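Local coordinates for protein halocarboxylic acid dehalogenase DehI (Pseudomonas putida, PDB 3BJX) that is a Group I alpha-haloacid dehalogenase, which probably hydrolyses the carbon-halogen bond of 2-haloalkanoic acids to release halide, at residues Phe52-Leu57 and Pro130-Leu135; Ala58-Tyr63 and Thr274-Met279; Glu86-Ser91 and Ser290-Thr295; Arg90-Ile95 and Ala303-Pro308. All blocks are in the same frame, centred on the assembly; numbering follows the deposited sequence.

Contact 1 of 4, residues Phe52-Leu57 and Pro130-Leu135; sequences FGCRVL and PKYLLL. With SO4 (sulfate ion), chain E.
The thiol of C54 bridges Y132 and L135 on the facing helix. Its SG lies 4.0 Å from L135 CD2 and 4.1 Å from Y132 CE1, so the sulfur touches one methyl branch and one ring carbon. The approach to the tyrosine is oblique: SG stands 5.2 Å from the ring centroid and 64° off the ring normal, a cysteine sulfur-aromatic contact. With SG anti to the carbonyl carbon of C54 (chi1 -71°), the sulfur projects across the gap between the helices, where the CD2 branch of L135 meets it. Farther out, the hydroxyl of Y132 is hydrogen-bonded to the backbone oxygen of W49, and the two rings also meet, which should fix the tyrosine ring against the sulfur. The same region holds a sulfate, probably from the crystallisation liquor. F52 N donates to SO4 O3 at 2.6 Å in a nearly straight bond (172°), and W49 NE1 and S203 OG also bond the ion. The guanidinium of R55 lies with one face against F52 CA, 3.7 Å from its plane, and its NH1 is bonded to V50 O and S203 OG. Helix 52-57 thus leans on the long helix 112-143 through a small buried apolar contact, and its first turn receives an anion, as helix N-termini characteristically do.

Contact 2 of 4, residues Ala58-Tyr63 and Thr274-Met279; sequences ATFPGY and TGVLFM
F60 and Y63 reach across to V276 and L277 in two separate apolar contacts. F60 meets V276 at its ring edge: CG2 of the valine lies near the ring plane, 3.9 Å from F60 CZ and 4.1 Å from F60 CE2, as the two side chains run antiparallel past one another. Y63 and L277 approach head-on, L277 CD1 standing 3.8 Å from Y63 OH and oblique to the ring. That hydroxyl is buried with no polar partner in the model. The aromatic side chains span a wide gap, since the closest CA atoms, those of F60 and V276, are 10.5 Å apart. The loose side is the backbone of the loop itself, where a type II turn from F60 to Y63 places P61 toward solvent and G62, with phi 80°, at the N-cap of helix 63-71. Just before the turn, T59 OG1 is hydrogen-bonded to N268 of the second subunit. On the packed side, L273 of helix 267-299 touches both aromatic residues, and L139 of helix 112-143 touches Y63 and L277. The loop between helices 52-57 and 63-71 is therefore seated on helix 267-299, beside helix 112-143 and close to A271 of the second subunit, which packs on V276.

Contact 3 of 4, residues Glu86-Ser91 and Ser290-Thr295; sequences ELRERS and SIIHIT
Within this all-helical fold, the C-terminal end of helix 78-90 packs on the long helix 267-299 around one isoleucine, I292, whose delta methyl enters between R88 and S91. I292 CD1 lies 3.3 Å from the backbone oxygen R88 O and 3.4 Å from S91 CB, the latter closer than usual for two carbons, so the fit is tight. CG1 of I292 is anti to its carbonyl carbon (chi1 -77°) and the outer chain is extended, which carries the methyl straight into the helix end. The aliphatic part of R88 crosses the isoleucine at about a right angle, its CG 3.7 Å from I292 CD1. Beyond that point the arginine bends away, and its guanidinium is bonded to the backbone oxygens of N126 and Y127 and salt-bridged to D85. S91 OG donates to L87 O at 2.8 Å, one turn back, tilted 27° from the carbonyl plane. A glycine in place of S91 would probably open a gap beside the I292 methyl and leave L87 O without this hydroxyl donor. On the far side of helix 78-90, R90 clasps E86 OE2 side-on with NE and NH2, a salt bridge also joined by R242. In helix 267-299 the oxygen I291 O is held twice, by T295 N and T295 OG1, one on each side of the carbonyl plane, the hydroxyl at 2.6 Å.

Contact 4 of 4, residues Arg90-Ile95 and Ala303-Pro308; sequences RSLLNI and AASKSP
The backbones come nearest at L92 and S305, with CA atoms 7.0 Å apart, where segment 90-95 has left helix 78-90 in an extended conformation and segment 303-308 completes the last turn of helix 301-305. L92 carries the contact from its side, its two methyl branches divided between neighbouring residues. CD1 rests on S305 CB at 3.7 Å, CG lies 3.9 Å from that same S305 CB, and CD2 reaches A304 CB at 4.0 Å. The leucine CG is anti to the carbonyl carbon (chi1 -68°), and the fork faces the helix end. Helix 301-305 is the final helix of the chain, and K306 is the first residue to leave its helical path, so the leucine packs where the last helix gives way to the C-terminal tail. The hydroxyl of S305 stands between the backbone N and the carbonyl carbon (chi1 75°), which lets it bond to A301 O one turn back; the CB itself, directed by the backbone, faces the leucine. L92 also touches I292 and E296 of helix 267-299. An alanine in place of L92 would probably open a gap beside the CB atoms of A304 and S305 and weaken the hold on the end of this helix. Past the leucine, N94 centres an inverse gamma turn closed by a weak bond from I95 N to L93 O. On the tail, S307 and P308 pack on R88 and on Y127 of helix 112-143.

The first segments of contacts 1 to 4 follow one another along the chain, while their second segments lie far downstream, so distant parts of the sequence are drawn into one helical body. Helix 267-299 serves contacts 2 and 3, whose centres are 26 Å apart on opposite sides of the chain's centre. Contact 1 lies between them, its centre about 10 Å from that of contact 2 and 16 Å from that of contact 3, touching contact 2 through L57 and V276 and contact 3 through P130 and R88. Contacts 3 and 4, centred 4 Å apart, share R90 and S91 and join where I292 meets L92. Contact 2 also borders the second subunit, so this network runs from the dimer interface to the C-terminal tail.

Contact 1 of 4, residues Phe52-Leu57 and Pro130-Leu135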
loop_
_atom_site.group_PDB
_atom_site.type_symbol
_atom_site.label_atom_id
_atom_site.label_comp_id
_atom_site.label_asym_id
_atom_site.label_seq_id
_atom_site.Cartn_x
_atom_site.Cartn_y
_atom_site.Cartn_z
ATOM N N PHE A 52 -6.932 -10.089 -9.758
ATOM C CA PHE A 52 -7.706 -8.987 -9.191
ATOM C C PHE A 52 -7.000 -7.629 -9.442
ATOM O O PHE A 52 -7.634 -6.658 -9.864
ATOM C CB PHE A 52 -7.910 -9.261 -7.677
ATOM C CG PHE A 52 -8.801 -8.259 -6.944
ATOM C CD1 PHE A 52 -9.773 -7.519 -7.603
ATOM C CD2 PHE A 52 -8.682 -8.118 -5.549
ATOM C CE1 PHE A 52 -10.586 -6.622 -6.894
ATOM C CE2 PHE A 52 -9.498 -7.247 -4.835
ATOM C CZ PHE A 52 -10.453 -6.498 -5.507
ATOM N N GLY A 53 -5.689 -7.574 -9.204
ATOM C CA GLY A 53 -4.915 -6.357 -9.400
ATOM C C GLY A 53 -4.946 -5.846 -10.825
ATOM O O GLY A 53 -5.019 -4.635 -11.063
ATOM N N CYS A 54 -4.878 -6.766 -11.781
ATOM C CA CYS A 54 -5.000 -6.390 -13.199
ATOM C C CYS A 54 -6.393 -5.884 -13.539
ATOM O O CYS A 54 -6.523 -4.914 -14.266
ATOM C CB CYS A 54 -4.642 -7.553 -14.101
ATOM S SG CYS A 54 -2.906 -7.889 -14.046
ATOM N N ARG A 55 -7.417 -6.539 -12.998
ATOM C CA ARG A 55 -8.806 -6.163 -13.243
ATOM C C ARG A 55 -9.142 -4.762 -12.724
ATOM O O ARG A 55 -9.991 -4.061 -13.313
ATOM C CB ARG A 55 -9.776 -7.210 -12.661
ATOM C CG ARG A 55 -9.442 -8.639 -13.096
ATOM C CD ARG A 55 -10.600 -9.598 -12.881
ATOM N NE ARG A 55 -11.081 -9.691 -11.497
ATOM C CZ ARG A 55 -10.771 -10.665 -10.639
ATOM N NH1 ARG A 55 -9.930 -11.635 -10.977
ATOM N NH2 ARG A 55 -11.297 -10.658 -9.407
ATOM N N VAL A 56 -8.489 -4.366 -11.631
ATOM C CA VAL A 56 -8.572 -2.997 -11.134
ATOM C C VAL A 56 -7.824 -2.009 -12.038
ATOM O O VAL A 56 -8.298 -0.894 -12.254
ATOM C CB VAL A 56 -8.084 -2.890 -9.659
ATOM C CG1 VAL A 56 -8.038 -1.438 -9.200
ATOM C CG2 VAL A 56 -9.001 -3.739 -8.741
ATOM N N LEU A 57 -6.675 -2.439 -12.563
ATOM C CA LEU A 57 -5.822 -1.627 -13.450
ATOM C C LEU A 57 -6.495 -1.419 -14.781
ATOM O O LEU A 57 -6.306 -0.390 -15.425
ATOM C CB LEU A 57 -4.470 -2.311 -13.700
ATOM C CG LEU A 57 -3.504 -2.482 -12.534
ATOM C CD1 LEU A 57 -2.258 -3.313 -12.969
ATOM C CD2 LEU A 57 -3.105 -1.117 -11.925
ATOM N N PRO A 130 2.874 -15.922 -7.337
ATOM C CA PRO A 130 4.233 -15.348 -7.447
ATOM C C PRO A 130 4.520 -14.709 -8.822
ATOM O O PRO A 130 5.233 -13.681 -8.903
ATOM C CB PRO A 130 5.162 -16.553 -7.215
ATOM C CG PRO A 130 4.309 -17.782 -7.414
ATOM C CD PRO A 130 2.908 -17.368 -7.035
ATOM N N LYS A 131 3.969 -15.285 -9.892
ATOM C CA LYS A 131 4.171 -14.677 -11.238
ATOM C C LYS A 131 3.559 -13.281 -11.296
ATOM O O LYS A 131 4.211 -12.323 -11.738
ATOM C CB LYS A 131 3.632 -15.564 -12.360
ATOM C CG LYS A 131 4.225 -16.952 -12.340
ATOM C CD LYS A 131 3.903 -17.744 -13.565
ATOM C CE LYS A 131 4.911 -17.473 -14.664
ATOM N NZ LYS A 131 4.663 -18.379 -15.846
ATOM N N TYR A 132 2.327 -13.162 -10.800
ATOM C CA TYR A 132 1.664 -11.873 -10.696
ATOM C C TYR A 132 2.365 -10.887 -9.784
ATOM O O TYR A 132 2.330 -9.698 -10.031
ATOM C CB TYR A 132 0.211 -12.030 -10.249
ATOM C CG TYR A 132 -0.709 -12.353 -11.373
ATOM C CD1 TYR A 132 -0.890 -11.455 -12.428
ATOM C CD2 TYR A 132 -1.419 -13.568 -11.392
ATOM C CE1 TYR A 132 -1.751 -11.767 -13.491
ATOM C CE2 TYR A 132 -2.282 -13.871 -12.423
ATOM C CZ TYR A 132 -2.436 -12.978 -13.478
ATOM O OH TYR A 132 -3.308 -13.286 -14.486
ATOM N N LEU A 133 2.968 -11.369 -8.711
ATOM C CA LEU A 133 3.791 -10.510 -7.852
ATOM C C LEU A 133 4.950 -9.847 -8.617
ATOM O O LEU A 133 5.333 -8.732 -8.292
ATOM C CB LEU A 133 4.317 -11.291 -6.630
ATOM C CG LEU A 133 5.155 -10.568 -5.572
ATOM C CD1 LEU A 133 4.448 -9.293 -5.014
ATOM C CD2 LEU A 133 5.568 -11.532 -4.429
ATOM N N LEU A 134 5.489 -10.523 -9.628
ATOM C CA LEU A 134 6.558 -9.962 -10.462
ATOM C C LEU A 134 6.026 -8.923 -11.422
ATOM O O LEU A 134 6.574 -7.825 -11.513
ATOM C CB LEU A 134 7.268 -11.051 -11.263
ATOM C CG LEU A 134 8.185 -11.973 -10.493
ATOM C CD1 LEU A 134 8.370 -13.232 -11.313
ATOM C CD2 LEU A 134 9.537 -11.302 -10.104
ATOM N N LEU A 135 4.974 -9.282 -12.161
ATOM C CA LEU A 135 4.288 -8.333 -13.055
ATOM C C LEU A 135 3.965 -7.019 -12.321
ATOM O O LEU A 135 4.457 -5.967 -12.707
ATOM C CB LEU A 135 3.026 -8.951 -13.682
ATOM C CG LEU A 135 2.111 -8.001 -14.481
ATOM C CD1 LEU A 135 2.859 -7.299 -15.606
ATOM C CD2 LEU A 135 0.896 -8.700 -15.040
HETATM S S SO4 E . -5.496 -12.372 -7.332
HETATM O O1 SO4 E . -5.086 -13.785 -7.229
HETATM O O2 SO4 E . -4.346 -11.548 -7.704
HETATM O O3 SO4 E . -6.521 -12.258 -8.359
HETATM O O4 SO4 E . -6.038 -11.864 -6.071
#

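Contact 2 of 4, residues Ala58-Tyr63 and Thr274-Met279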
loop_
_atom_site.group_PDB
_atom_site.type_symbol
_atom_site.label_atom_id
_atom_site.label_comp_id
_atom_site.label_asym_id
_atom_site.label_seq_id
_atom_site.Cartn_x
_atom_site.Cartn_y
_atom_site.Cartn_z
ATOM N N ALA A 58 -7.266 -2.426 -15.183
ATOM C CA ALA A 58 -8.137 -2.372 -16.343
ATOM C C ALA A 58 -9.142 -1.214 -16.309
ATOM O O ALA A 58 -9.689 -0.852 -17.355
ATOM C CB ALA A 58 -8.882 -3.701 -16.486
ATOM N N THR A 59 -9.393 -0.645 -15.128
ATOM C CA THR A 59 -10.323 0.504 -14.995
ATOM C C THR A 59 -9.653 1.876 -15.234
ATOM O O THR A 59 -10.337 2.905 -15.222
ATOM C CB THR A 59 -11.063 0.526 -13.630
ATOM O OG1 THR A 59 -10.166 0.976 -12.618
ATOM C CG2 THR A 59 -11.555 -0.832 -13.255
ATOM N N PHE A 60 -8.336 1.879 -15.451
ATOM C CA PHE A 60 -7.563 3.088 -15.785
ATOM C C PHE A 60 -7.420 3.197 -17.305
ATOM O O PHE A 60 -6.882 2.292 -17.939
ATOM C CB PHE A 60 -6.168 3.046 -15.139
ATOM C CG PHE A 60 -6.176 3.195 -13.633
ATOM C CD1 PHE A 60 -6.031 4.453 -13.042
ATOM C CD2 PHE A 60 -6.323 2.089 -12.810
ATOM C CE1 PHE A 60 -6.057 4.603 -11.650
ATOM C CE2 PHE A 60 -6.347 2.227 -11.419
ATOM C CZ PHE A 60 -6.204 3.487 -10.838
ATOM N N PRO A 61 -7.896 4.301 -17.910
ATOM C CA PRO A 61 -7.899 4.354 -19.381
ATOM C C PRO A 61 -6.526 4.131 -20.016
ATOM O O PRO A 61 -5.564 4.808 -19.670
ATOM C CB PRO A 61 -8.415 5.761 -19.684
ATOM C CG PRO A 61 -9.244 6.109 -18.479
ATOM C CD PRO A 61 -8.469 5.524 -17.318
ATOM N N GLY A 62 -6.463 3.151 -20.912
ATOM C CA GLY A 62 -5.304 2.851 -21.743
ATOM C C GLY A 62 -4.175 2.053 -21.100
ATOM O O GLY A 62 -3.328 1.484 -21.804
ATOM N N TYR A 63 -4.150 2.024 -19.771
ATOM C CA TYR A 63 -2.952 1.589 -19.063
ATOM C C TYR A 63 -2.543 0.157 -19.323
ATOM O O TYR A 63 -1.438 -0.090 -19.807
ATOM C CB TYR A 63 -3.030 1.854 -17.546
ATOM C CG TYR A 63 -1.795 1.363 -16.826
ATOM C CD1 TYR A 63 -0.524 1.893 -17.125
ATOM C CD2 TYR A 63 -1.882 0.354 -15.868
ATOM C CE1 TYR A 63 0.631 1.430 -16.482
ATOM C CE2 TYR A 63 -0.740 -0.125 -15.228
ATOM C CZ TYR A 63 0.514 0.417 -15.531
ATOM O OH TYR A 63 1.635 -0.069 -14.883
ATOM N N THR A 274 -0.433 4.742 -9.181
ATOM C CA THR A 274 0.753 4.561 -8.334
ATOM C C THR A 274 0.369 3.887 -7.034
ATOM O O THR A 274 1.049 2.944 -6.619
ATOM C CB THR A 274 1.450 5.899 -7.990
ATOM O OG1 THR A 274 1.870 6.545 -9.192
ATOM C CG2 THR A 274 2.655 5.691 -7.069
ATOM N N GLY A 275 -0.701 4.378 -6.403
ATOM C CA GLY A 275 -1.205 3.859 -5.122
ATOM C C GLY A 275 -1.756 2.452 -5.259
ATOM O O GLY A 275 -1.598 1.629 -4.367
ATOM N N VAL A 276 -2.382 2.173 -6.391
ATOM C CA VAL A 276 -2.958 0.854 -6.671
ATOM C C VAL A 276 -1.861 -0.212 -6.828
ATOM O O VAL A 276 -1.958 -1.305 -6.257
ATOM C CB VAL A 276 -3.892 0.911 -7.914
ATOM C CG1 VAL A 276 -4.217 -0.469 -8.442
ATOM C CG2 VAL A 276 -5.175 1.612 -7.568
ATOM N N LEU A 277 -0.805 0.137 -7.560
ATOM C CA LEU A 277 0.359 -0.744 -7.752
ATOM C C LEU A 277 1.104 -1.038 -6.453
ATOM O O LEU A 277 1.412 -2.200 -6.169
ATOM C CB LEU A 277 1.304 -0.179 -8.817
ATOM C CG LEU A 277 0.733 -0.331 -10.238
ATOM C CD1 LEU A 277 1.294 0.732 -11.161
ATOM C CD2 LEU A 277 0.938 -1.771 -10.800
ATOM N N PHE A 278 1.361 0.005 -5.676
ATOM C CA PHE A 278 1.903 -0.122 -4.326
ATOM C C PHE A 278 1.114 -1.134 -3.505
ATOM O O PHE A 278 1.658 -2.126 -3.042
ATOM C CB PHE A 278 1.839 1.221 -3.623
ATOM C CG PHE A 278 2.532 1.248 -2.298
ATOM C CD1 PHE A 278 3.877 1.599 -2.221
ATOM C CD2 PHE A 278 1.842 0.936 -1.121
ATOM C CE1 PHE A 278 4.514 1.632 -1.011
ATOM C CE2 PHE A 278 2.480 0.980 0.110
ATOM C CZ PHE A 278 3.822 1.333 0.160
HETATM N N MSE A 279 -0.174 -0.869 -3.339
HETATM C CA MSE A 279 -1.071 -1.775 -2.635
HETATM C C MSE A 279 -1.050 -3.233 -3.116
HETATM O O MSE A 279 -1.119 -4.155 -2.310
HETATM C CB MSE A 279 -2.491 -1.235 -2.744
HETATM C CG MSE A 279 -3.486 -2.003 -1.936
HETATM SE SE MSE A 279 -5.145 -1.029 -1.830
HETATM C CE MSE A 279 -5.761 -1.190 -3.714
#

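Contact 3 of 4, residues Glu86-Ser91 and Ser290-Thr295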
loop_
_atom_site.group_PDB
_atom_site.type_symbol
_atom_site.label_atom_id
_atom_site.label_comp_id
_atom_site.label_asym_id
_atom_site.label_seq_id
_atom_site.Cartn_x
_atom_site.Cartn_y
_atom_site.Cartn_z
ATOM N N GLU A 86 11.391 -19.195 -7.103
ATOM C CA GLU A 86 12.069 -18.799 -5.852
ATOM C C GLU A 86 11.090 -18.188 -4.847
ATOM O O GLU A 86 11.025 -18.637 -3.675
ATOM C CB GLU A 86 13.222 -17.808 -6.113
ATOM C CG GLU A 86 13.719 -17.102 -4.845
ATOM C CD GLU A 86 15.008 -16.302 -5.011
ATOM O OE1 GLU A 86 15.470 -16.101 -6.144
ATOM O OE2 GLU A 86 15.563 -15.846 -3.970
ATOM N N LEU A 87 10.351 -17.164 -5.302
ATOM C CA LEU A 87 9.312 -16.503 -4.491
ATOM C C LEU A 87 8.305 -17.498 -3.952
ATOM O O LEU A 87 7.962 -17.435 -2.787
ATOM C CB LEU A 87 8.583 -15.391 -5.257
ATOM C CG LEU A 87 9.393 -14.164 -5.696
ATOM C CD1 LEU A 87 8.661 -13.392 -6.767
ATOM C CD2 LEU A 87 9.770 -13.243 -4.505
ATOM N N ARG A 88 7.842 -18.424 -4.791
ATOM C CA ARG A 88 6.960 -19.512 -4.326
ATOM C C ARG A 88 7.543 -20.333 -3.187
ATOM O O ARG A 88 6.855 -20.645 -2.216
ATOM C CB ARG A 88 6.581 -20.452 -5.474
ATOM C CG ARG A 88 5.444 -21.413 -5.095
ATOM C CD ARG A 88 4.978 -22.230 -6.277
ATOM N NE ARG A 88 4.723 -21.428 -7.464
ATOM C CZ ARG A 88 5.517 -21.398 -8.533
ATOM N NH1 ARG A 88 6.631 -22.133 -8.559
ATOM N NH2 ARG A 88 5.211 -20.617 -9.575
ATOM N N GLU A 89 8.807 -20.700 -3.322
ATOM C CA GLU A 89 9.520 -21.461 -2.304
ATOM C C GLU A 89 9.709 -20.681 -0.981
ATOM O O GLU A 89 9.513 -21.227 0.102
ATOM C CB GLU A 89 10.881 -21.828 -2.864
ATOM C CG GLU A 89 11.288 -23.214 -2.643
ATOM C CD GLU A 89 12.787 -23.347 -2.625
ATOM O OE1 GLU A 89 13.475 -22.490 -3.235
ATOM O OE2 GLU A 89 13.270 -24.303 -1.973
ATOM N N ARG A 90 10.125 -19.423 -1.080
ATOM C CA ARG A 90 10.256 -18.526 0.071
ATOM C C ARG A 90 8.968 -18.245 0.861
ATOM O O ARG A 90 9.051 -17.871 2.046
ATOM C CB ARG A 90 10.822 -17.188 -0.373
ATOM C CG ARG A 90 12.269 -17.214 -0.777
ATOM C CD ARG A 90 12.611 -15.800 -1.132
ATOM N NE ARG A 90 14.000 -15.611 -1.497
ATOM C CZ ARG A 90 14.955 -15.274 -0.647
ATOM N NH1 ARG A 90 14.686 -15.137 0.653
ATOM N NH2 ARG A 90 16.181 -15.083 -1.108
ATOM N N SER A 91 7.803 -18.419 0.220
ATOM C CA SER A 91 6.484 -18.177 0.853
ATOM C C SER A 91 6.178 -19.021 2.087
ATOM O O SER A 91 5.260 -18.698 2.862
ATOM C CB SER A 91 5.368 -18.388 -0.145
ATOM O OG SER A 91 5.590 -17.605 -1.292
ATOM N N SER A 290 -0.693 -16.813 2.115
ATOM C CA SER A 290 -1.860 -17.387 2.788
ATOM C C SER A 290 -2.279 -18.721 2.156
ATOM O O SER A 290 -2.660 -19.679 2.862
ATOM C CB SER A 290 -3.048 -16.413 2.721
ATOM O OG SER A 290 -2.875 -15.276 3.549
ATOM N N ILE A 291 -2.233 -18.752 0.820
ATOM C CA ILE A 291 -2.705 -19.888 0.014
ATOM C C ILE A 291 -1.686 -21.013 0.004
ATOM O O ILE A 291 -2.057 -22.183 0.068
ATOM C CB ILE A 291 -3.123 -19.445 -1.443
ATOM C CG1 ILE A 291 -4.243 -18.390 -1.377
ATOM C CG2 ILE A 291 -3.520 -20.630 -2.312
ATOM C CD1 ILE A 291 -5.535 -18.841 -0.768
ATOM N N ILE A 292 -0.403 -20.663 -0.049
ATOM C CA ILE A 292 0.627 -21.666 0.134
ATOM C C ILE A 292 0.538 -22.248 1.541
ATOM O O ILE A 292 0.718 -23.448 1.713
ATOM C CB ILE A 292 2.057 -21.119 -0.192
ATOM C CG1 ILE A 292 2.249 -21.060 -1.711
ATOM C CG2 ILE A 292 3.161 -21.990 0.444
ATOM C CD1 ILE A 292 3.525 -20.468 -2.129
ATOM N N HIS A 293 0.243 -21.406 2.541
ATOM C CA HIS A 293 -0.016 -21.918 3.888
ATOM C C HIS A 293 -1.138 -22.926 3.964
ATOM O O HIS A 293 -0.957 -23.986 4.538
ATOM C CB HIS A 293 -0.265 -20.823 4.918
ATOM C CG HIS A 293 -0.173 -21.325 6.327
ATOM N ND1 HIS A 293 0.979 -21.889 6.837
ATOM C CD2 HIS A 293 -1.093 -21.377 7.321
ATOM C CE1 HIS A 293 0.764 -22.251 8.090
ATOM N NE2 HIS A 293 -0.485 -21.956 8.404
ATOM N N ILE A 294 -2.290 -22.607 3.392
ATOM C CA ILE A 294 -3.404 -23.559 3.326
ATOM C C ILE A 294 -2.981 -24.849 2.607
ATOM O O ILE A 294 -3.235 -25.942 3.084
ATOM C CB ILE A 294 -4.620 -22.911 2.612
ATOM C CG1 ILE A 294 -5.269 -21.850 3.510
ATOM C CG2 ILE A 294 -5.643 -23.954 2.172
ATOM C CD1 ILE A 294 -6.139 -20.817 2.759
ATOM N N THR A 295 -2.327 -24.708 1.459
ATOM C CA THR A 295 -1.796 -25.853 0.711
ATOM C C THR A 295 -0.893 -26.743 1.546
ATOM O O THR A 295 -0.984 -27.970 1.463
ATOM C CB THR A 295 -1.060 -25.399 -0.548
ATOM O OG1 THR A 295 -1.886 -24.451 -1.241
ATOM C CG2 THR A 295 -0.780 -26.571 -1.477
#

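Contact 4 of 4, residues Arg90-Ile95 and Ala303-Pro308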
loop_
_atom_site.group_PDB
_atom_site.type_symbol
_atom_site.label_atom_id
_atom_site.label_comp_id
_atom_site.label_asym_id
_atom_site.label_seq_id
_atom_site.Cartn_x
_atom_site.Cartn_y
_atom_site.Cartn_z
ATOM N N ARG A 90 10.125 -19.423 -1.080
ATOM C CA ARG A 90 10.256 -18.526 0.071
ATOM C C ARG A 90 8.968 -18.245 0.861
ATOM O O ARG A 90 9.051 -17.871 2.046
ATOM C CB ARG A 90 10.822 -17.188 -0.373
ATOM C CG ARG A 90 12.269 -17.214 -0.777
ATOM C CD ARG A 90 12.611 -15.800 -1.132
ATOM N NE ARG A 90 14.000 -15.611 -1.497
ATOM C CZ ARG A 90 14.955 -15.274 -0.647
ATOM N NH1 ARG A 90 14.686 -15.137 0.653
ATOM N NH2 ARG A 90 16.181 -15.083 -1.108
ATOM N N SER A 91 7.803 -18.419 0.220
ATOM C CA SER A 91 6.484 -18.177 0.853
ATOM C C SER A 91 6.178 -19.021 2.087
ATOM O O SER A 91 5.260 -18.698 2.862
ATOM C CB SER A 91 5.368 -18.388 -0.145
ATOM O OG SER A 91 5.590 -17.605 -1.292
ATOM N N LEU A 92 6.912 -20.108 2.280
ATOM C CA LEU A 92 6.587 -20.985 3.396
ATOM C C LEU A 92 6.865 -20.327 4.754
ATOM O O LEU A 92 7.912 -19.725 4.964
ATOM C CB LEU A 92 7.310 -22.330 3.286
ATOM C CG LEU A 92 6.980 -23.358 2.202
ATOM C CD1 LEU A 92 8.041 -24.433 2.326
ATOM C CD2 LEU A 92 5.603 -23.977 2.323
ATOM N N LEU A 93 5.902 -20.444 5.657
ATOM C CA LEU A 93 6.070 -19.999 7.030
ATOM C C LEU A 93 6.619 -21.119 7.904
ATOM O O LEU A 93 6.139 -22.260 7.877
ATOM C CB LEU A 93 4.750 -19.492 7.596
ATOM C CG LEU A 93 4.177 -18.207 7.010
ATOM C CD1 LEU A 93 2.696 -18.092 7.370
ATOM C CD2 LEU A 93 4.956 -16.974 7.487
ATOM N N ASN A 94 7.633 -20.788 8.685
ATOM C CA ASN A 94 8.229 -21.754 9.590
ATOM C C ASN A 94 7.421 -21.767 10.872
ATOM O O ASN A 94 7.801 -21.116 11.853
ATOM C CB ASN A 94 9.664 -21.352 9.883
ATOM C CG ASN A 94 10.519 -22.518 10.268
ATOM O OD1 ASN A 94 10.374 -23.613 9.720
ATOM N ND2 ASN A 94 11.435 -22.296 11.216
ATOM N N ILE A 95 6.296 -22.480 10.855
ATOM C CA ILE A 95 5.332 -22.407 11.960
ATOM C C ILE A 95 5.289 -23.683 12.805
ATOM O O ILE A 95 5.687 -23.634 13.963
ATOM C CB ILE A 95 3.928 -21.915 11.476
ATOM C CG1 ILE A 95 3.970 -20.408 11.245
ATOM C CG2 ILE A 95 2.833 -22.229 12.480
ATOM C CD1 ILE A 95 2.807 -19.890 10.457
ATOM N N ALA A 303 5.015 -30.312 -1.488
ATOM C CA ALA A 303 3.887 -30.155 -2.395
ATOM C C ALA A 303 3.476 -28.691 -2.487
ATOM O O ALA A 303 3.080 -28.228 -3.550
ATOM C CB ALA A 303 2.710 -31.005 -1.930
ATOM N N ALA A 304 3.580 -27.973 -1.368
ATOM C CA ALA A 304 3.172 -26.567 -1.293
ATOM C C ALA A 304 4.109 -25.643 -2.063
ATOM O O ALA A 304 3.652 -24.746 -2.764
ATOM C CB ALA A 304 3.047 -26.107 0.165
ATOM N N SER A 305 5.408 -25.904 -1.959
ATOM C CA SER A 305 6.444 -24.975 -2.403
ATOM C C SER A 305 7.091 -25.248 -3.774
ATOM O O SER A 305 7.760 -24.363 -4.343
ATOM C CB SER A 305 7.538 -24.945 -1.354
ATOM O OG SER A 305 8.292 -26.124 -1.438
ATOM N N LYS A 306 6.960 -26.482 -4.256
ATOM C CA LYS A 306 7.438 -26.842 -5.581
ATOM C C LYS A 306 6.416 -26.368 -6.640
ATOM O O LYS A 306 5.243 -26.172 -6.327
ATOM C CB LYS A 306 7.778 -28.340 -5.663
ATOM C CG LYS A 306 9.220 -28.652 -5.136
ATOM C CD LYS A 306 9.889 -29.889 -5.846
ATOM C CE LYS A 306 11.450 -29.930 -5.701
ATOM N NZ LYS A 306 12.086 -31.160 -6.303
ATOM N N SER A 307 6.882 -26.136 -7.865
ATOM C CA SER A 307 6.028 -25.607 -8.931
ATOM C C SER A 307 4.991 -26.649 -9.254
ATOM O O SER A 307 5.348 -27.766 -9.671
ATOM C CB SER A 307 6.849 -25.296 -10.171
ATOM O OG SER A 307 6.020 -24.878 -11.246
ATOM N N PRO A 308 3.696 -26.315 -9.060
ATOM C CA PRO A 308 2.662 -27.330 -9.292
ATOM C C PRO A 308 2.597 -27.760 -10.751
ATOM O O PRO A 308 2.109 -28.846 -11.048
ATOM C CB PRO A 308 1.358 -26.611 -8.899
ATOM C CG PRO A 308 1.745 -25.346 -8.270
ATOM C CD PRO A 308 3.125 -25.019 -8.640
#